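Local coordinates for peptide ABC transporter, peptide-binding protein (Thermus thermophilus, PDB 2D5W) that binds oligopeptides, as here a pentapeptide, and probably hands them on to a membrane-bound ABC transporter for uptake into the cell, at residues A[276-281]-A[343-348]; A[300-305]-A[465-470]; A[335-340]-A[545-550]; A[347-352]-A[549-554]. All blocks are in the same frame, centred on the assembly; numbering follows the deposited sequence.

Interaction 1. Residues A[276-281]-A[343-348]; sequences TFDQGR and AFFDGL
The Phe345 ring meets Asp278 OD2 at its edge, near the ring plane and 3.8 Å from CE2, while CB of its neighbour Phe344 lies over the centre of one face. The flat guanidinium of Arg281 takes Asp346 OD2 and a water at its edge, and one of its faces carries Leu348 CD1 and, farther out, Phe345 O. Both NH1 (3.0 Å) and NH2 (2.7 Å) of Arg281 grip the single oxygen Asp346 OD2 from its anti side, a salt bridge with guanidinium and carboxylate turned 83° apart. Arginine suits the place because its flat end can give two N-H groups to one carboxylate oxygen and a third, from NH2, to the water, which in turn donates to Phe344 O. Beyond helix 337-345 the chain turns: Asp346 has left helical geometry, with positive phi, and a type I' turn runs from Phe345 to Leu348, facing the short helix 277-280. Beside the salt bridge, Phe277 packs against both Phe345 and the turn residue Leu348. With its CG opposite the backbone N (chi1 -166°), the ring reaches across so that CZ lies 3.5 Å from Leu348 CB and CD2 3.9 Å from Phe345 CD2, the two aromatic planes almost perpendicular. Asp278 CB rests 3.6 Å from Phe344 O.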
# COMPACT_ATOMS: atom_id res chain seq x y z
N THR A 276 -2.10 -13.00 -10.79
CA THR A 276 -2.74 -13.44 -9.56
C THR A 276 -2.32 -14.89 -9.28
O THR A 276 -1.78 -15.57 -10.15
CB THR A 276 -4.27 -13.28 -9.64
OG1 THR A 276 -4.78 -13.93 -10.81
CG2 THR A 276 -4.63 -11.80 -9.72
N PHE A 277 -2.56 -15.34 -8.05
CA PHE A 277 -2.17 -16.67 -7.60
C PHE A 277 -2.53 -17.81 -8.56
O PHE A 277 -1.69 -18.65 -8.88
CB PHE A 277 -2.78 -16.93 -6.23
CG PHE A 277 -2.20 -18.11 -5.51
CD1 PHE A 277 -1.09 -17.97 -4.69
CD2 PHE A 277 -2.79 -19.37 -5.62
CE1 PHE A 277 -0.56 -19.06 -4.00
CE2 PHE A 277 -2.28 -20.46 -4.93
CZ PHE A 277 -1.16 -20.31 -4.11
N ASP A 278 -3.78 -17.83 -8.99
CA ASP A 278 -4.27 -18.85 -9.91
C ASP A 278 -3.50 -18.86 -11.22
O ASP A 278 -3.24 -19.92 -11.79
CB ASP A 278 -5.76 -18.63 -10.18
CG ASP A 278 -6.07 -17.23 -10.67
OD1 ASP A 278 -6.67 -17.09 -11.76
OD2 ASP A 278 -5.73 -16.26 -9.96
N GLN A 279 -3.12 -17.69 -11.71
CA GLN A 279 -2.39 -17.61 -12.96
C GLN A 279 -0.98 -18.18 -12.81
O GLN A 279 -0.46 -18.82 -13.73
CB GLN A 279 -2.32 -16.17 -13.45
CG GLN A 279 -3.68 -15.55 -13.71
CD GLN A 279 -3.58 -14.13 -14.21
OE1 GLN A 279 -3.01 -13.27 -13.54
NE2 GLN A 279 -4.13 -13.88 -15.39
N GLY A 280 -0.38 -17.95 -11.65
CA GLY A 280 0.96 -18.44 -11.40
C GLY A 280 1.06 -19.95 -11.43
O GLY A 280 2.14 -20.50 -11.66
N ARG A 281 -0.05 -20.64 -11.19
CA ARG A 281 -0.04 -22.09 -11.20
C ARG A 281 -0.86 -22.67 -12.35
O ARG A 281 -1.15 -23.87 -12.37
CB ARG A 281 -0.54 -22.64 -9.85
CG ARG A 281 -1.93 -22.20 -9.44
CD ARG A 281 -2.08 -22.26 -7.91
NE ARG A 281 -1.94 -23.61 -7.36
CZ ARG A 281 -2.93 -24.50 -7.30
NH1 ARG A 281 -2.70 -25.71 -6.79
NH2 ARG A 281 -4.14 -24.19 -7.75
N ALA A 343 -12.17 -23.47 -5.03
CA ALA A 343 -12.27 -23.56 -6.48
C ALA A 343 -11.21 -22.76 -7.23
O ALA A 343 -10.64 -23.24 -8.20
CB ALA A 343 -13.66 -23.12 -6.92
N PHE A 344 -10.95 -21.54 -6.77
CA PHE A 344 -10.00 -20.65 -7.42
C PHE A 344 -8.52 -20.90 -7.12
O PHE A 344 -7.68 -20.77 -8.00
CB PHE A 344 -10.30 -19.19 -7.04
CG PHE A 344 -11.50 -18.59 -7.73
CD1 PHE A 344 -12.59 -19.37 -8.10
CD2 PHE A 344 -11.55 -17.22 -7.96
CE1 PHE A 344 -13.72 -18.78 -8.69
CE2 PHE A 344 -12.67 -16.63 -8.54
CZ PHE A 344 -13.75 -17.41 -8.91
N PHE A 345 -8.22 -21.25 -5.87
CA PHE A 345 -6.83 -21.42 -5.46
C PHE A 345 -6.51 -22.75 -4.77
O PHE A 345 -5.43 -22.88 -4.19
CB PHE A 345 -6.45 -20.30 -4.49
CG PHE A 345 -6.94 -18.93 -4.90
CD1 PHE A 345 -7.78 -18.19 -4.07
CD2 PHE A 345 -6.53 -18.36 -6.11
CE1 PHE A 345 -8.20 -16.91 -4.43
CE2 PHE A 345 -6.95 -17.09 -6.47
CZ PHE A 345 -7.78 -16.36 -5.63
N ASP A 346 -7.42 -23.71 -4.83
CA ASP A 346 -7.23 -24.99 -4.15
C ASP A 346 -6.97 -24.75 -2.66
O ASP A 346 -6.24 -25.52 -2.02
CB ASP A 346 -6.08 -25.78 -4.77
CG ASP A 346 -6.45 -26.40 -6.10
OD1 ASP A 346 -7.56 -26.95 -6.21
OD2 ASP A 346 -5.62 -26.35 -7.04
N GLY A 347 -7.55 -23.68 -2.14
CA GLY A 347 -7.41 -23.33 -0.74
C GLY A 347 -6.05 -22.83 -0.29
O GLY A 347 -5.85 -22.56 0.89
N LEU A 348 -5.12 -22.68 -1.23
CA LEU A 348 -3.77 -22.25 -0.89
C LEU A 348 -3.67 -20.79 -0.42
O LEU A 348 -2.69 -20.40 0.21
CB LEU A 348 -2.83 -22.53 -2.06
CG LEU A 348 -2.72 -24.04 -2.34
CD1 LEU A 348 -1.88 -24.29 -3.58
CD2 LEU A 348 -2.13 -24.75 -1.13
O HOH W 1 -5.33 -21.98 -9.01

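Interaction 2. Residues A[300-305]-A[465-470]; sequences GAIWEH and EFAWVS
Trp303 and Trp468 meet rim to rim, CE3 of the first 3.7 Å from CD1 of the second, their planes only 14° apart, so that two large indoles share one face of the sheet without stacking. On that face His305 and Phe466 complete an aromatic cluster. The imidazole turns its edge to the face of Phe466, centroids 4.5 Å apart, and Phe466 CE1 in turn lies over the Trp468 ring. A histidine suits this place because its two nitrogens fix its rotation: ND1 donates to Trp303 O at 2.9 Å, and NE2 is bonded to Asp307. Trp303 O is thus held twice, Trp468 N reaching it from the opposite face of the carbonyl plane. Five backbone bonds join the antiparallel strands, from Ser470 N to Ala301 O (2.9 Å) at one end to the pair His305 and Phe466 at the other. On the opposite face, Ile302 CG2 packs 4.0 Å from Ala467 CB, a side chain small enough to leave room for Glu304. Glu304 bends at chi2 (74°), which brings OE1 to 2.5 Å from Glu465 OE2, close enough that one acid probably carries a proton. Arg418 and Arg550 pair with Glu304, and Tyr409 with Glu465 OE1. Strand 293-308 is flanked by strand 544-557 on its other side, helix 416-431 covers the glutamates, and Trp468 and Val469 pair with the bound peptide in an antiparallel ladder, extending the sheet onto the ligand.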
# COMPACT_ATOMS: atom_id res chain seq x y z
N GLY A 300 2.90 -12.83 2.06
CA GLY A 300 3.12 -11.48 2.56
C GLY A 300 1.88 -11.00 3.27
O GLY A 300 0.91 -11.75 3.42
N ALA A 301 1.90 -9.76 3.73
CA ALA A 301 0.75 -9.19 4.42
C ALA A 301 -0.08 -8.52 3.33
O ALA A 301 -0.08 -7.30 3.18
CB ALA A 301 1.21 -8.17 5.45
N ILE A 302 -0.80 -9.35 2.58
CA ILE A 302 -1.62 -8.91 1.46
C ILE A 302 -3.04 -9.37 1.77
O ILE A 302 -3.36 -10.56 1.69
CB ILE A 302 -1.12 -9.54 0.15
CG1 ILE A 302 0.39 -9.30 0.02
CG2 ILE A 302 -1.86 -8.92 -1.03
CD1 ILE A 302 1.07 -10.22 -0.97
N TRP A 303 -3.90 -8.42 2.10
CA TRP A 303 -5.25 -8.72 2.52
C TRP A 303 -6.34 -8.31 1.54
O TRP A 303 -6.68 -7.13 1.43
CB TRP A 303 -5.48 -8.06 3.89
CG TRP A 303 -6.84 -8.23 4.48
CD1 TRP A 303 -7.47 -9.41 4.77
CD2 TRP A 303 -7.73 -7.18 4.88
NE1 TRP A 303 -8.70 -9.15 5.34
CE2 TRP A 303 -8.88 -7.80 5.41
CE3 TRP A 303 -7.66 -5.79 4.84
CZ2 TRP A 303 -9.96 -7.06 5.91
CZ3 TRP A 303 -8.73 -5.05 5.33
CH2 TRP A 303 -9.86 -5.69 5.85
N GLU A 304 -6.87 -9.30 0.82
CA GLU A 304 -7.95 -9.07 -0.14
C GLU A 304 -9.21 -8.89 0.71
O GLU A 304 -9.52 -9.72 1.57
CB GLU A 304 -8.10 -10.26 -1.09
CG GLU A 304 -9.09 -10.01 -2.23
CD GLU A 304 -8.56 -9.09 -3.32
OE1 GLU A 304 -9.36 -8.69 -4.19
OE2 GLU A 304 -7.35 -8.76 -3.32
N HIS A 305 -9.94 -7.81 0.46
CA HIS A 305 -11.10 -7.50 1.27
C HIS A 305 -12.07 -6.62 0.49
O HIS A 305 -11.78 -6.18 -0.62
CB HIS A 305 -10.65 -6.72 2.50
CG HIS A 305 -10.10 -5.36 2.16
ND1 HIS A 305 -8.88 -5.19 1.54
CD2 HIS A 305 -10.67 -4.14 2.22
CE1 HIS A 305 -8.73 -3.91 1.24
NE2 HIS A 305 -9.80 -3.25 1.64
N GLU A 465 -13.71 -3.66 -3.62
CA GLU A 465 -12.77 -4.75 -3.39
C GLU A 465 -11.37 -4.49 -3.93
O GLU A 465 -11.20 -4.09 -5.08
CB GLU A 465 -13.25 -6.07 -4.01
CG GLU A 465 -12.24 -7.20 -3.78
CD GLU A 465 -12.64 -8.55 -4.37
OE1 GLU A 465 -13.83 -8.75 -4.68
OE2 GLU A 465 -11.75 -9.41 -4.50
N PHE A 466 -10.39 -4.73 -3.07
CA PHE A 466 -8.99 -4.60 -3.44
C PHE A 466 -8.18 -5.21 -2.31
O PHE A 466 -8.75 -5.85 -1.41
CB PHE A 466 -8.60 -3.13 -3.71
CG PHE A 466 -8.68 -2.23 -2.50
CD1 PHE A 466 -7.53 -1.93 -1.76
CD2 PHE A 466 -9.89 -1.65 -2.12
CE1 PHE A 466 -7.60 -1.07 -0.66
CE2 PHE A 466 -9.96 -0.79 -1.02
CZ PHE A 466 -8.81 -0.50 -0.29
N ALA A 467 -6.87 -5.07 -2.36
CA ALA A 467 -6.03 -5.61 -1.31
C ALA A 467 -5.11 -4.56 -0.71
O ALA A 467 -4.60 -3.69 -1.43
CB ALA A 467 -5.18 -6.76 -1.85
N TRP A 468 -4.94 -4.62 0.60
CA TRP A 468 -4.01 -3.73 1.28
C TRP A 468 -2.73 -4.54 1.44
O TRP A 468 -2.77 -5.70 1.85
CB TRP A 468 -4.48 -3.35 2.69
CG TRP A 468 -5.57 -2.34 2.76
CD1 TRP A 468 -6.81 -2.54 3.26
CD2 TRP A 468 -5.50 -0.96 2.37
NE1 TRP A 468 -7.53 -1.37 3.22
CE2 TRP A 468 -6.75 -0.39 2.68
CE3 TRP A 468 -4.50 -0.16 1.80
CZ2 TRP A 468 -7.04 0.96 2.43
CZ3 TRP A 468 -4.79 1.18 1.55
CH2 TRP A 468 -6.05 1.73 1.87
N VAL A 469 -1.60 -3.93 1.10
CA VAL A 469 -0.29 -4.55 1.26
C VAL A 469 0.30 -3.81 2.45
O VAL A 469 0.47 -2.59 2.40
CB VAL A 469 0.61 -4.34 0.03
CG1 VAL A 469 1.95 -5.04 0.24
CG2 VAL A 469 -0.08 -4.87 -1.21
N SER A 470 0.61 -4.53 3.51
CA SER A 470 1.14 -3.90 4.72
C SER A 470 2.59 -4.20 5.04
O SER A 470 3.15 -5.20 4.60
CB SER A 470 0.29 -4.32 5.93
OG SER A 470 -1.07 -3.96 5.77
O HOH W 2 3.77 -7.62 3.14

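Interaction 3. Residues A[335-340]-A[545-550]; sequences LNREGL and LPLYFR
Arg337 NH2 donates to Pro546 O at 2.8 Å, somewhat bent (139° at the hydrogen) and arriving from above the carbonyl plane. The bond fastens the first turn of helix 337-345 to strand 544-557 where that strand carries a classic beta bulge, with Leu547 and Tyr548 both facing Glu304 of the neighbouring strand. Arginine suits the position because its long stem is apolar and its end polar. A bend at chi3 (-65°) turns the guanidinium back to the strand, while CD packs 3.9 Å from Leu547 CD2. The other terminal nitrogen, NH1, is bonded to Tyr370 O, so the buried group joins two separate backbone carbonyls. A leucine in its place would probably leave Pro546 O and Tyr370 O without these donors in a buried place. Next to it the contact is purely apolar: Leu335 CD1 touches Leu545 CD1 at 4.0 Å and, from a different direction, Leu547 CD2 at 4.1 Å, branched side chains suited to a buried place just before the helix begins. One turn after Arg337, Leu340 CD1 lies near Tyr548 CE1. Asn336 is the N-cap, and its OD1 accepts from Gly339 N at 3.0 Å, the donor standing well above the carbonyl plane.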
# COMPACT_ATOMS: atom_id res chain seq x y z
N LEU A 335 -21.43 -14.48 1.09
CA LEU A 335 -20.23 -14.61 0.26
C LEU A 335 -19.63 -15.98 0.54
O LEU A 335 -19.15 -16.25 1.65
CB LEU A 335 -19.22 -13.52 0.60
CG LEU A 335 -19.71 -12.07 0.48
CD1 LEU A 335 -18.52 -11.12 0.63
CD2 LEU A 335 -20.39 -11.84 -0.86
N ASN A 336 -19.65 -16.87 -0.45
CA ASN A 336 -19.10 -18.20 -0.27
C ASN A 336 -17.59 -18.15 -0.44
O ASN A 336 -17.04 -18.63 -1.43
CB ASN A 336 -19.72 -19.18 -1.26
CG ASN A 336 -19.35 -20.61 -0.97
OD1 ASN A 336 -18.63 -20.89 -0.00
ND2 ASN A 336 -19.83 -21.53 -1.79
N ARG A 337 -16.93 -17.57 0.56
CA ARG A 337 -15.48 -17.41 0.53
C ARG A 337 -14.72 -18.73 0.53
O ARG A 337 -13.75 -18.89 -0.21
CB ARG A 337 -15.04 -16.54 1.71
CG ARG A 337 -15.62 -15.14 1.67
CD ARG A 337 -15.25 -14.35 2.91
NE ARG A 337 -15.85 -14.93 4.10
CZ ARG A 337 -15.39 -14.75 5.34
NH1 ARG A 337 -16.00 -15.32 6.36
NH2 ARG A 337 -14.32 -14.00 5.55
N GLU A 338 -15.15 -19.68 1.35
CA GLU A 338 -14.47 -20.96 1.38
C GLU A 338 -14.62 -21.67 0.03
O GLU A 338 -13.68 -22.28 -0.46
CB GLU A 338 -15.00 -21.85 2.51
CG GLU A 338 -14.29 -23.19 2.61
CD GLU A 338 -12.80 -23.06 2.91
OE1 GLU A 338 -12.05 -24.02 2.64
OE2 GLU A 338 -12.38 -22.01 3.44
N GLY A 339 -15.81 -21.58 -0.56
CA GLY A 339 -16.02 -22.20 -1.85
C GLY A 339 -15.15 -21.54 -2.91
O GLY A 339 -14.60 -22.21 -3.78
N LEU A 340 -15.02 -20.22 -2.81
CA LEU A 340 -14.21 -19.45 -3.75
C LEU A 340 -12.73 -19.81 -3.67
O LEU A 340 -12.12 -20.12 -4.69
CB LEU A 340 -14.39 -17.95 -3.47
CG LEU A 340 -13.75 -16.92 -4.40
CD1 LEU A 340 -12.23 -16.91 -4.27
CD2 LEU A 340 -14.19 -17.21 -5.80
N LEU A 545 -15.20 -6.27 4.81
CA LEU A 545 -15.41 -7.71 4.70
C LEU A 545 -14.10 -8.38 4.32
O LEU A 545 -13.57 -8.14 3.23
CB LEU A 545 -16.48 -8.01 3.66
CG LEU A 545 -17.79 -7.22 3.79
CD1 LEU A 545 -18.78 -7.69 2.73
CD2 LEU A 545 -18.38 -7.41 5.18
N PRO A 546 -13.56 -9.21 5.21
CA PRO A 546 -12.30 -9.89 4.88
C PRO A 546 -12.56 -11.02 3.89
O PRO A 546 -13.53 -11.75 4.03
CB PRO A 546 -11.83 -10.40 6.24
CG PRO A 546 -13.13 -10.76 6.92
CD PRO A 546 -14.05 -9.62 6.54
N LEU A 547 -11.70 -11.15 2.88
CA LEU A 547 -11.89 -12.22 1.90
C LEU A 547 -10.82 -13.30 2.05
O LEU A 547 -11.13 -14.41 2.49
CB LEU A 547 -11.90 -11.65 0.47
CG LEU A 547 -13.08 -10.73 0.14
CD1 LEU A 547 -13.03 -10.35 -1.33
CD2 LEU A 547 -14.41 -11.42 0.47
N TYR A 548 -9.57 -13.00 1.69
CA TYR A 548 -8.50 -13.98 1.82
C TYR A 548 -7.12 -13.34 1.88
O TYR A 548 -6.95 -12.18 1.48
CB TYR A 548 -8.55 -15.01 0.67
CG TYR A 548 -8.60 -14.44 -0.73
CD1 TYR A 548 -9.81 -14.17 -1.37
CD2 TYR A 548 -7.42 -14.19 -1.43
CE1 TYR A 548 -9.85 -13.67 -2.67
CE2 TYR A 548 -7.45 -13.68 -2.73
CZ TYR A 548 -8.66 -13.43 -3.34
OH TYR A 548 -8.66 -12.94 -4.63
N PHE A 549 -6.15 -14.09 2.39
CA PHE A 549 -4.77 -13.61 2.48
C PHE A 549 -4.03 -14.14 1.26
O PHE A 549 -4.13 -15.32 0.92
CB PHE A 549 -4.10 -14.12 3.76
CG PHE A 549 -4.72 -13.57 5.02
CD1 PHE A 549 -4.73 -12.21 5.28
CD2 PHE A 549 -5.27 -14.44 5.97
CE1 PHE A 549 -5.29 -11.71 6.46
CE2 PHE A 549 -5.83 -13.94 7.14
CZ PHE A 549 -5.84 -12.58 7.39
N ARG A 550 -3.27 -13.26 0.61
CA ARG A 550 -2.57 -13.60 -0.61
C ARG A 550 -1.07 -13.83 -0.52
O ARG A 550 -0.41 -13.40 0.42
CB ARG A 550 -2.81 -12.51 -1.65
CG ARG A 550 -4.26 -12.41 -2.09
CD ARG A 550 -4.54 -11.14 -2.87
NE ARG A 550 -3.67 -10.98 -4.04
CZ ARG A 550 -3.80 -10.00 -4.92
NH1 ARG A 550 -2.97 -9.92 -5.95
NH2 ARG A 550 -4.76 -9.10 -4.77

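Interaction 4. Residues A[347-352]-A[549-554]; sequences GLQPVA and FRANPY
Residues 349-352 run roughly antiparallel to 549-551, their directions 154° apart, with Gln349 beside Arg550 and Phe549 N bonded to Pro350 O at 3.0 Å. Although Pro350 has no N-H to offer the strand, its carbonyl serves as acceptor, and its CD lies 3.8 Å from Phe549 O. Gln349 mimics with its side chain what a strand would do with its backbone. CG stands opposite its own carbonyl carbon (chi1 -77°) and the chain then runs extended, which carries OE1 to Ala551 N at 2.9 Å in a nearly straight bond of 165°. On the way the amide runs alongside the start of the Arg550 side chain, OE1 lying 3.3 Å from Arg550 CB, and Gln349 CB touches Phe549 O. The loop after helix 337-345 thereby lies along strand 544-557 of the mixed sheet without being a regular strand itself, flanking it on the side away from strand 293-308. A leucine in place of Gln349 would probably leave Ala551 N without this acceptor and that part of the loop less firmly held to the strand. At the other end Ala352 CB sits over one face of the Phe549 ring in a CH-pi contact, 3.5 Å from the centroid. A small methyl suits this spot because the ring comes so near that Phe549 CE2 is already 3.4 Å from it. Trp303 also meets this ring, while the guanidinium of Arg550 forms its salt bridge with Glu304.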
# COMPACT_ATOMS: atom_id res chain seq x y z
N GLY A 347 -7.55 -23.68 -2.14
CA GLY A 347 -7.41 -23.33 -0.74
C GLY A 347 -6.05 -22.83 -0.29
O GLY A 347 -5.85 -22.56 0.89
N LEU A 348 -5.12 -22.68 -1.23
CA LEU A 348 -3.77 -22.25 -0.89
C LEU A 348 -3.67 -20.79 -0.42
O LEU A 348 -2.69 -20.40 0.21
CB LEU A 348 -2.83 -22.53 -2.06
CG LEU A 348 -2.72 -24.04 -2.34
CD1 LEU A 348 -1.88 -24.29 -3.58
CD2 LEU A 348 -2.13 -24.75 -1.13
N GLN A 349 -4.68 -19.99 -0.74
CA GLN A 349 -4.77 -18.61 -0.25
C GLN A 349 -6.02 -18.77 0.61
O GLN A 349 -7.13 -18.85 0.11
CB GLN A 349 -4.97 -17.61 -1.39
CG GLN A 349 -3.68 -17.35 -2.16
CD GLN A 349 -3.74 -16.18 -3.11
OE1 GLN A 349 -2.78 -15.42 -3.23
NE2 GLN A 349 -4.86 -16.04 -3.82
N PRO A 350 -5.83 -18.83 1.94
CA PRO A 350 -6.92 -19.01 2.90
C PRO A 350 -7.86 -17.86 3.16
O PRO A 350 -7.49 -16.69 3.07
CB PRO A 350 -6.17 -19.40 4.17
CG PRO A 350 -4.97 -18.51 4.10
CD PRO A 350 -4.55 -18.63 2.64
N VAL A 351 -9.10 -18.22 3.49
CA VAL A 351 -10.11 -17.23 3.82
C VAL A 351 -9.58 -16.46 5.03
O VAL A 351 -9.00 -17.04 5.95
CB VAL A 351 -11.44 -17.92 4.20
CG1 VAL A 351 -12.44 -16.89 4.71
CG2 VAL A 351 -12.01 -18.64 2.98
N ALA A 352 -9.78 -15.14 5.00
CA ALA A 352 -9.35 -14.26 6.08
C ALA A 352 -10.56 -13.86 6.92
O ALA A 352 -11.65 -13.66 6.38
CB ALA A 352 -8.70 -13.02 5.49
N PHE A 549 -6.15 -14.09 2.39
CA PHE A 549 -4.77 -13.61 2.48
C PHE A 549 -4.03 -14.14 1.26
O PHE A 549 -4.13 -15.32 0.92
CB PHE A 549 -4.10 -14.12 3.76
CG PHE A 549 -4.72 -13.57 5.02
CD1 PHE A 549 -4.73 -12.21 5.28
CD2 PHE A 549 -5.27 -14.44 5.97
CE1 PHE A 549 -5.29 -11.71 6.46
CE2 PHE A 549 -5.83 -13.94 7.14
CZ PHE A 549 -5.84 -12.58 7.39
N ARG A 550 -3.27 -13.26 0.61
CA ARG A 550 -2.57 -13.60 -0.61
C ARG A 550 -1.07 -13.83 -0.52
O ARG A 550 -0.41 -13.40 0.42
CB ARG A 550 -2.81 -12.51 -1.65
CG ARG A 550 -4.26 -12.41 -2.09
CD ARG A 550 -4.54 -11.14 -2.87
NE ARG A 550 -3.67 -10.98 -4.04
CZ ARG A 550 -3.80 -10.00 -4.92
NH1 ARG A 550 -2.97 -9.92 -5.95
NH2 ARG A 550 -4.76 -9.10 -4.77
N ALA A 551 -0.56 -14.52 -1.53
CA ALA A 551 0.86 -14.78 -1.70
C ALA A 551 1.11 -14.30 -3.13
O ALA A 551 0.31 -14.58 -4.03
CB ALA A 551 1.17 -16.27 -1.58
N ASN A 552 2.19 -13.56 -3.34
CA ASN A 552 2.51 -13.05 -4.67
C ASN A 552 3.29 -14.03 -5.52
O ASN A 552 4.30 -14.59 -5.07
CB ASN A 552 3.34 -11.76 -4.60
CG ASN A 552 2.57 -10.58 -4.04
OD1 ASN A 552 1.38 -10.42 -4.29
ND2 ASN A 552 3.27 -9.72 -3.31
N PRO A 553 2.84 -14.28 -6.75
CA PRO A 553 3.58 -15.20 -7.61
C PRO A 553 4.60 -14.37 -8.39
O PRO A 553 4.30 -13.26 -8.84
CB PRO A 553 2.50 -15.78 -8.51
CG PRO A 553 1.57 -14.61 -8.69
CD PRO A 553 1.50 -14.00 -7.31
N TYR A 554 5.82 -14.90 -8.52
CA TYR A 554 6.87 -14.22 -9.27
C TYR A 554 7.40 -15.14 -10.35
O TYR A 554 7.66 -16.32 -10.09
CB TYR A 554 8.02 -13.79 -8.36
CG TYR A 554 7.65 -12.68 -7.41
CD1 TYR A 554 7.36 -12.94 -6.08
CD2 TYR A 554 7.56 -11.36 -7.86
CE1 TYR A 554 6.98 -11.92 -5.21
CE2 TYR A 554 7.19 -10.34 -7.01
CZ TYR A 554 6.90 -10.62 -5.69
OH TYR A 554 6.53 -9.60 -4.84

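How the interactions relate
Along the chain the pairs interlock: first halves come in the order 1, 2, 3, then 343-348 closes interaction 1 and overlaps the start of interaction 4, before 465-470 and finally strand 544-557 complete interactions 2, 3 and 4. That strand, shared by interactions 3 and 4, neighbours strand 293-308 of interaction 2 in the mixed sheet. Helix 337-345 serves interactions 1 and 3, whose centres are 13 Å apart. Interactions 1 and 4 are nearest, with centres 8 Å apart, and touch through Phe277 and Gln349. Interactions 1 and 2 do not touch. The set thus leads from peripheral helices and loop inward to strand 463-469, which pairs with the bound peptide.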